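Long-range contacts in ABC transporter, substrate binding protein (Polyamine) (Agrobacterium tumefaciens, PDB 4EUO), which binds gamma-aminobutanoic acid (GABA) in the periplasm as the solute-binding protein of an ABC transporter, probably handing it on for uptake: residues L3-W8 with V32-P37; W54-V59 with D226-P231. All coordinates share one frame; numbering follows the deposited sequence.

Contact 1. Residues L3-W8 with V32-P37; sequences LVFSSW and VLQDGP. With ABU (gamma-amino-butanoic acid), chain E.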
loop_
_atom_site.group_PDB
_atom_site.type_symbol
_atom_site.label_atom_id
_atom_site.label_comp_id
_atom_site.label_asym_id
_atom_site.label_seq_id
_atom_site.Cartn_x
_atom_site.Cartn_y
_atom_site.Cartn_z
ATOM N N LEU A 3 14.017 -18.548 -4.700
ATOM C CA LEU A 3 12.647 -18.075 -4.498
ATOM C C LEU A 3 12.568 -16.665 -5.060
ATOM O O LEU A 3 13.493 -15.886 -4.857
ATOM C CB LEU A 3 12.343 -18.061 -2.992
ATOM C CG LEU A 3 10.941 -17.647 -2.625
ATOM C CD1 LEU A 3 10.130 -18.819 -2.237
ATOM C CD2 LEU A 3 10.958 -16.616 -1.511
ATOM N N VAL A 4 11.453 -16.325 -5.740
ATOM C CA VAL A 4 11.278 -14.997 -6.301
ATOM C C VAL A 4 10.191 -14.235 -5.516
ATOM O O VAL A 4 9.070 -14.729 -5.371
ATOM C CB VAL A 4 10.927 -15.042 -7.796
ATOM C CG1 VAL A 4 10.670 -13.639 -8.333
ATOM C CG2 VAL A 4 12.033 -15.733 -8.613
ATOM N N PHE A 5 10.563 -13.052 -5.037
ATOM C CA PHE A 5 9.675 -12.143 -4.309
ATOM C C PHE A 5 9.354 -10.946 -5.152
ATOM O O PHE A 5 10.263 -10.284 -5.630
ATOM C CB PHE A 5 10.337 -11.739 -2.981
ATOM C CG PHE A 5 9.560 -10.703 -2.195
ATOM C CD1 PHE A 5 8.331 -11.010 -1.634
ATOM C CD2 PHE A 5 10.049 -9.420 -2.042
ATOM C CE1 PHE A 5 7.613 -10.054 -0.908
ATOM C CE2 PHE A 5 9.320 -8.463 -1.318
ATOM C CZ PHE A 5 8.127 -8.801 -0.742
ATOM N N SER A 6 8.047 -10.701 -5.380
ATOM C CA SER A 6 7.599 -9.544 -6.150
ATOM C C SER A 6 6.985 -8.511 -5.230
ATOM O O SER A 6 6.148 -8.844 -4.388
ATOM C CB SER A 6 6.548 -9.959 -7.175
ATOM O OG SER A 6 6.010 -8.830 -7.852
ATOM N N SER A 7 7.361 -7.256 -5.417
ATOM C CA SER A 7 6.803 -6.159 -4.624
ATOM C C SER A 7 6.730 -4.895 -5.481
ATOM O O SER A 7 6.728 -4.982 -6.714
ATOM C CB SER A 7 7.539 -6.010 -3.291
ATOM O OG SER A 7 6.848 -5.094 -2.456
ATOM N N TRP A 8 6.644 -3.730 -4.849
ATOM C CA TRP A 8 6.271 -2.509 -5.499
ATOM C C TRP A 8 7.435 -1.683 -5.995
ATOM O O TRP A 8 7.238 -0.536 -6.404
ATOM C CB TRP A 8 5.366 -1.717 -4.518
ATOM C CG TRP A 8 4.118 -2.493 -4.217
ATOM C CD1 TRP A 8 3.954 -3.447 -3.250
ATOM C CD2 TRP A 8 2.900 -2.468 -4.964
ATOM N NE1 TRP A 8 2.714 -4.025 -3.359
ATOM C CE2 TRP A 8 2.047 -3.459 -4.414
ATOM C CE3 TRP A 8 2.458 -1.739 -6.087
ATOM C CZ2 TRP A 8 0.753 -3.687 -4.898
ATOM C CZ3 TRP A 8 1.185 -1.996 -6.587
ATOM C CH2 TRP A 8 0.337 -2.936 -5.975
ATOM N N VAL A 32 16.964 -15.497 -2.299
ATOM C CA VAL A 32 15.788 -14.719 -2.683
ATOM C C VAL A 32 16.157 -13.805 -3.823
ATOM O O VAL A 32 17.115 -13.025 -3.718
ATOM C CB VAL A 32 15.205 -13.907 -1.498
ATOM C CG1 VAL A 32 14.007 -13.049 -1.951
ATOM C CG2 VAL A 32 14.806 -14.823 -0.355
ATOM N N LEU A 33 15.352 -13.835 -4.895
ATOM C CA LEU A 33 15.527 -12.948 -6.024
ATOM C C LEU A 33 14.375 -11.931 -6.046
ATOM O O LEU A 33 13.262 -12.275 -5.650
ATOM C CB LEU A 33 15.542 -13.742 -7.336
ATOM C CG LEU A 33 16.642 -14.807 -7.460
ATOM C CD1 LEU A 33 16.509 -15.547 -8.773
ATOM C CD2 LEU A 33 18.039 -14.200 -7.329
ATOM N N GLN A 34 14.645 -10.720 -6.507
ATOM C CA GLN A 34 13.616 -9.675 -6.538
ATOM C C GLN A 34 13.002 -9.554 -7.904
ATOM O O GLN A 34 13.725 -9.539 -8.908
ATOM C CB GLN A 34 14.213 -8.298 -6.152
ATOM C CG GLN A 34 14.946 -8.268 -4.808
ATOM C CD GLN A 34 13.995 -8.545 -3.667
ATOM O OE1 GLN A 34 12.815 -8.114 -3.685
ATOM N NE2 GLN A 34 14.413 -9.355 -2.722
ATOM N N ASP A 35 11.689 -9.378 -7.965
ATOM C CA ASP A 35 11.025 -9.082 -9.205
ATOM C C ASP A 35 9.839 -8.136 -8.958
ATOM O O ASP A 35 9.552 -7.734 -7.823
ATOM C CB ASP A 35 10.615 -10.356 -9.987
ATOM C CG ASP A 35 10.371 -10.158 -11.493
ATOM O OD1 ASP A 35 10.639 -9.053 -12.005
ATOM O OD2 ASP A 35 9.877 -11.095 -12.138
ATOM N N GLY A 36 9.167 -7.767 -10.027
ATOM C CA GLY A 36 8.047 -6.862 -9.990
ATOM C C GLY A 36 8.176 -5.794 -11.058
ATOM O O GLY A 36 8.951 -5.949 -12.016
ATOM N N PRO A 37 7.441 -4.701 -10.917
ATOM C CA PRO A 37 6.524 -4.412 -9.799
ATOM C C PRO A 37 5.265 -5.269 -9.801
ATOM O O PRO A 37 4.788 -5.726 -10.844
ATOM C CB PRO A 37 6.202 -2.934 -10.002
ATOM C CG PRO A 37 6.241 -2.788 -11.519
ATOM C CD PRO A 37 7.436 -3.615 -11.922
HETATM N N ABU E . 0.372 -0.927 -1.702
HETATM C CD ABU E . 1.280 -0.078 -0.921
HETATM C CB ABU E . 2.658 -0.024 -1.534
HETATM C CG ABU E . 3.544 0.825 -0.688
HETATM C C ABU E . 4.928 1.086 -1.243
HETATM O O ABU E . 5.613 2.106 -0.732
HETATM O OXT ABU E . 5.418 0.441 -2.274
#
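Phe5 and Val32 meet on the buried face of a parallel strand pair, where Phe5 CB rests 4.0 Å from Val32 CG1. Leu3 packs beside them, and helix 10-28, the crossover of this right-handed beta-alpha-beta unit, lies over the same face with Phe24 against Val32. With CG anti to the backbone N (chi1 175°), the Phe5 ring runs alongside Gln34, whose bent chain brings OE1 to the ring edge, in plane, 3.5 Å from CD2. Gln13 of the helix holds that oxygen by a hydrogen bond. The opposite face, with Val4, Leu33 and Asp35, is more open to solvent; there Val4 CG1 touches Asp35 CB at 3.7 Å. Past the strand end, the exposed Pro37, after a cis peptide, leans on Ser7 O. Backbone bonds join the strands, nearly straight from Leu33 N to Leu3 O (2.8 Å) but stretched from Ser7 N to Asp35 O (3.3 Å) as the strands end. Beyond that point Trp8 lays one ring face along GABA, its CB 3.1 Å from ligand OXT, while NE1 is hydrogen-bonded to Asp58. The chemistry thus passes from apolar packing to a polar strand end, where an anchored indole can offer the ligand a flat wall.

Contact 2. Residues W54-V59 with D226-P231; sequences WDVVDV and DSLVVP. With ABU (gamma-amino-butanoic acid), chain E.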
loop_
_atom_site.group_PDB
_atom_site.type_symbol
_atom_site.label_atom_id
_atom_site.label_comp_id
_atom_site.label_asym_id
_atom_site.label_seq_id
_atom_site.Cartn_x
_atom_site.Cartn_y
_atom_site.Cartn_z
ATOM N N TRP A 54 6.670 -15.770 -9.846
ATOM C CA TRP A 54 6.680 -14.994 -8.592
ATOM C C TRP A 54 6.186 -15.950 -7.530
ATOM O O TRP A 54 5.066 -16.399 -7.615
ATOM C CB TRP A 54 5.726 -13.803 -8.708
ATOM C CG TRP A 54 6.109 -12.734 -9.680
ATOM C CD1 TRP A 54 7.299 -12.589 -10.342
ATOM C CD2 TRP A 54 5.276 -11.642 -10.104
ATOM N NE1 TRP A 54 7.266 -11.453 -11.130
ATOM C CE2 TRP A 54 6.025 -10.871 -11.020
ATOM C CE3 TRP A 54 3.951 -11.258 -9.819
ATOM C CZ2 TRP A 54 5.502 -9.719 -11.633
ATOM C CZ3 TRP A 54 3.440 -10.107 -10.417
ATOM C CH2 TRP A 54 4.210 -9.356 -11.316
ATOM N N ASP A 55 7.014 -16.270 -6.535
ATOM C CA ASP A 55 6.623 -17.230 -5.493
ATOM C C ASP A 55 5.875 -16.594 -4.321
ATOM O O ASP A 55 4.958 -17.189 -3.779
ATOM C CB ASP A 55 7.875 -17.983 -5.019
ATOM C CG ASP A 55 8.528 -18.702 -6.177
ATOM O OD1 ASP A 55 7.824 -19.462 -6.852
ATOM O OD2 ASP A 55 9.701 -18.414 -6.455
ATOM N N VAL A 56 6.298 -15.387 -3.962
ATOM C CA VAL A 56 5.623 -14.615 -2.924
ATOM C C VAL A 56 5.438 -13.237 -3.529
ATOM O O VAL A 56 6.371 -12.659 -4.093
ATOM C CB VAL A 56 6.417 -14.554 -1.608
ATOM C CG1 VAL A 56 5.741 -13.590 -0.615
ATOM C CG2 VAL A 56 6.540 -15.954 -0.981
ATOM N N VAL A 57 4.207 -12.722 -3.426
ATOM C CA VAL A 57 3.912 -11.394 -3.950
ATOM C C VAL A 57 3.335 -10.518 -2.834
ATOM O O VAL A 57 2.438 -10.928 -2.103
ATOM C CB VAL A 57 2.915 -11.470 -5.126
ATOM C CG1 VAL A 57 2.739 -10.107 -5.811
ATOM C CG2 VAL A 57 3.342 -12.501 -6.192
ATOM N N ASP A 58 3.834 -9.293 -2.772
ATOM C CA ASP A 58 3.254 -8.295 -1.894
ATOM C C ASP A 58 2.158 -7.585 -2.723
ATOM O O ASP A 58 2.428 -6.989 -3.775
ATOM C CB ASP A 58 4.354 -7.328 -1.461
ATOM C CG ASP A 58 3.877 -6.238 -0.540
ATOM O OD1 ASP A 58 2.906 -5.546 -0.905
ATOM O OD2 ASP A 58 4.455 -6.095 0.540
ATOM N N VAL A 59 0.916 -7.696 -2.231
ATOM C CA VAL A 59 -0.245 -7.148 -2.939
ATOM C C VAL A 59 -1.043 -6.244 -2.017
ATOM O O VAL A 59 -0.869 -6.264 -0.806
ATOM C CB VAL A 59 -1.165 -8.295 -3.467
ATOM C CG1 VAL A 59 -0.437 -9.182 -4.464
ATOM C CG2 VAL A 59 -1.742 -9.119 -2.315
ATOM N N ASP A 226 -1.016 -3.940 3.053
ATOM C CA ASP A 226 -0.649 -4.890 2.011
ATOM C C ASP A 226 -0.628 -6.279 2.632
ATOM O O ASP A 226 -0.554 -6.437 3.867
ATOM C CB ASP A 226 0.704 -4.579 1.395
ATOM C CG ASP A 226 0.654 -3.537 0.280
ATOM O OD1 ASP A 226 -0.376 -2.844 0.140
ATOM O OD2 ASP A 226 1.650 -3.442 -0.492
ATOM N N SER A 227 -0.596 -7.290 1.761
ATOM C CA SER A 227 -0.603 -8.683 2.145
ATOM C C SER A 227 0.468 -9.426 1.393
ATOM O O SER A 227 0.894 -8.996 0.318
ATOM C CB SER A 227 -1.934 -9.306 1.758
ATOM O OG SER A 227 -3.006 -8.581 2.338
ATOM N N LEU A 228 0.848 -10.591 1.934
ATOM C CA LEU A 228 1.723 -11.534 1.207
ATOM C C LEU A 228 0.865 -12.699 0.774
ATOM O O LEU A 228 0.064 -13.230 1.552
ATOM C CB LEU A 228 2.872 -12.038 2.070
ATOM C CG LEU A 228 3.804 -10.959 2.572
ATOM C CD1 LEU A 228 4.915 -11.564 3.408
ATOM C CD2 LEU A 228 4.415 -10.112 1.415
ATOM N N VAL A 229 0.996 -13.050 -0.529
ATOM C CA VAL A 229 0.270 -14.148 -1.152
ATOM C C VAL A 229 1.210 -14.988 -1.984
ATOM O O VAL A 229 2.329 -14.568 -2.300
ATOM C CB VAL A 229 -0.907 -13.633 -2.002
ATOM C CG1 VAL A 229 -1.883 -12.842 -1.146
ATOM C CG2 VAL A 229 -0.435 -12.781 -3.186
ATOM N N VAL A 230 0.719 -16.189 -2.329
ATOM C CA VAL A 230 1.487 -17.147 -3.120
ATOM C C VAL A 230 0.683 -17.500 -4.348
ATOM O O VAL A 230 -0.366 -18.115 -4.233
ATOM C CB VAL A 230 1.761 -18.402 -2.267
ATOM C CG1 VAL A 230 2.512 -19.448 -3.102
ATOM C CG2 VAL A 230 2.552 -18.058 -1.019
ATOM N N PRO A 231 1.134 -17.093 -5.544
ATOM C CA PRO A 231 0.339 -17.411 -6.743
ATOM C C PRO A 231 0.134 -18.912 -6.961
ATOM O O PRO A 231 1.076 -19.691 -6.766
ATOM C CB PRO A 231 1.129 -16.775 -7.882
ATOM C CG PRO A 231 1.882 -15.657 -7.217
ATOM C CD PRO A 231 2.279 -16.239 -5.865
HETATM N N ABU E . 0.372 -0.927 -1.702
HETATM C CD ABU E . 1.280 -0.078 -0.921
HETATM C CB ABU E . 2.658 -0.024 -1.534
HETATM C CG ABU E . 3.544 0.825 -0.688
HETATM C C ABU E . 4.928 1.086 -1.243
HETATM O O ABU E . 5.613 2.106 -0.732
HETATM O OXT ABU E . 5.418 0.441 -2.274
#
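Val57 and Val59 pair antiparallel with Val229 and Ser227; strand 215-229 runs against the parallel strands 32-35, 3-6 and 56-60 in the lobe sheet of a periplasmic binding protein fold. Four backbone hydrogen bonds form two reciprocal sets: Val57 N to Val229 O (2.9 Å) is answered by Val229 N to Val57 O, and the Val59-Ser227 pair repeats the pattern. Asp58 and Leu228 form the non-hydrogen-bonded pair between them.

Apolar contacts line both faces, with the CB of Asp58 taking part in one. On the first, Val59 CG1 meets Val229 CG2 at 3.8 Å, the two side chains crossing at about a right angle, and Val57 CG2 presses on Pro231 CG at 3.6 Å. Helix 40-48 covers this side, with Tyr40 on Val59 and Val47 on Pro231. On the other, Leu228 CD2 lies against Asp58 CB at 4.0 Å, and Val56 CG1 reaches Leu228 CB. Two carbonyl oxygens, Trp54 O and Asp55 O, are buried in the loop leading into the strand without a polar partner; Pro231 CG comes to 3.3 Å from Trp54 O.

The acidic groups gather at the ligand end. A chi1 of -180° swings the Asp58 carboxylate away from its own N, and it crosses Asp226 at about a right angle, with the carboxylate planes 65° apart. Ser98 and Gln16 hold Asp58 OD2, which is consistent with Asp58 being a second-shell acid that positions Asp226. The GABA amine donates to Asp226 OD1 at 2.8 Å and weakly to OD2, and that same OD2 lies just 2.5 Å from Asp58 OD1.

In the fold
From the N terminus, the chain lays down strand 3-6, passes through helix 10-28 and returns in strand 32-35, where contact 1 closes a short loop and joins the two strands of the N-terminal beta-alpha-beta unit. It then runs through helix 40-48 to strand 56-60, on the other side of strand 3-6 from strand 32-35. Contact 2 closes far later, tying this N-terminal part to the late strand 215-229, which also pairs with strand 96-107. The two loops follow in series, neither nested nor crossed, yet their strands share one sheet, with contact centres about 9 Å apart. Asp55 to Val4 and Trp54 to Asp35 bridge them, and both contacts reach GABA at the same sheet end.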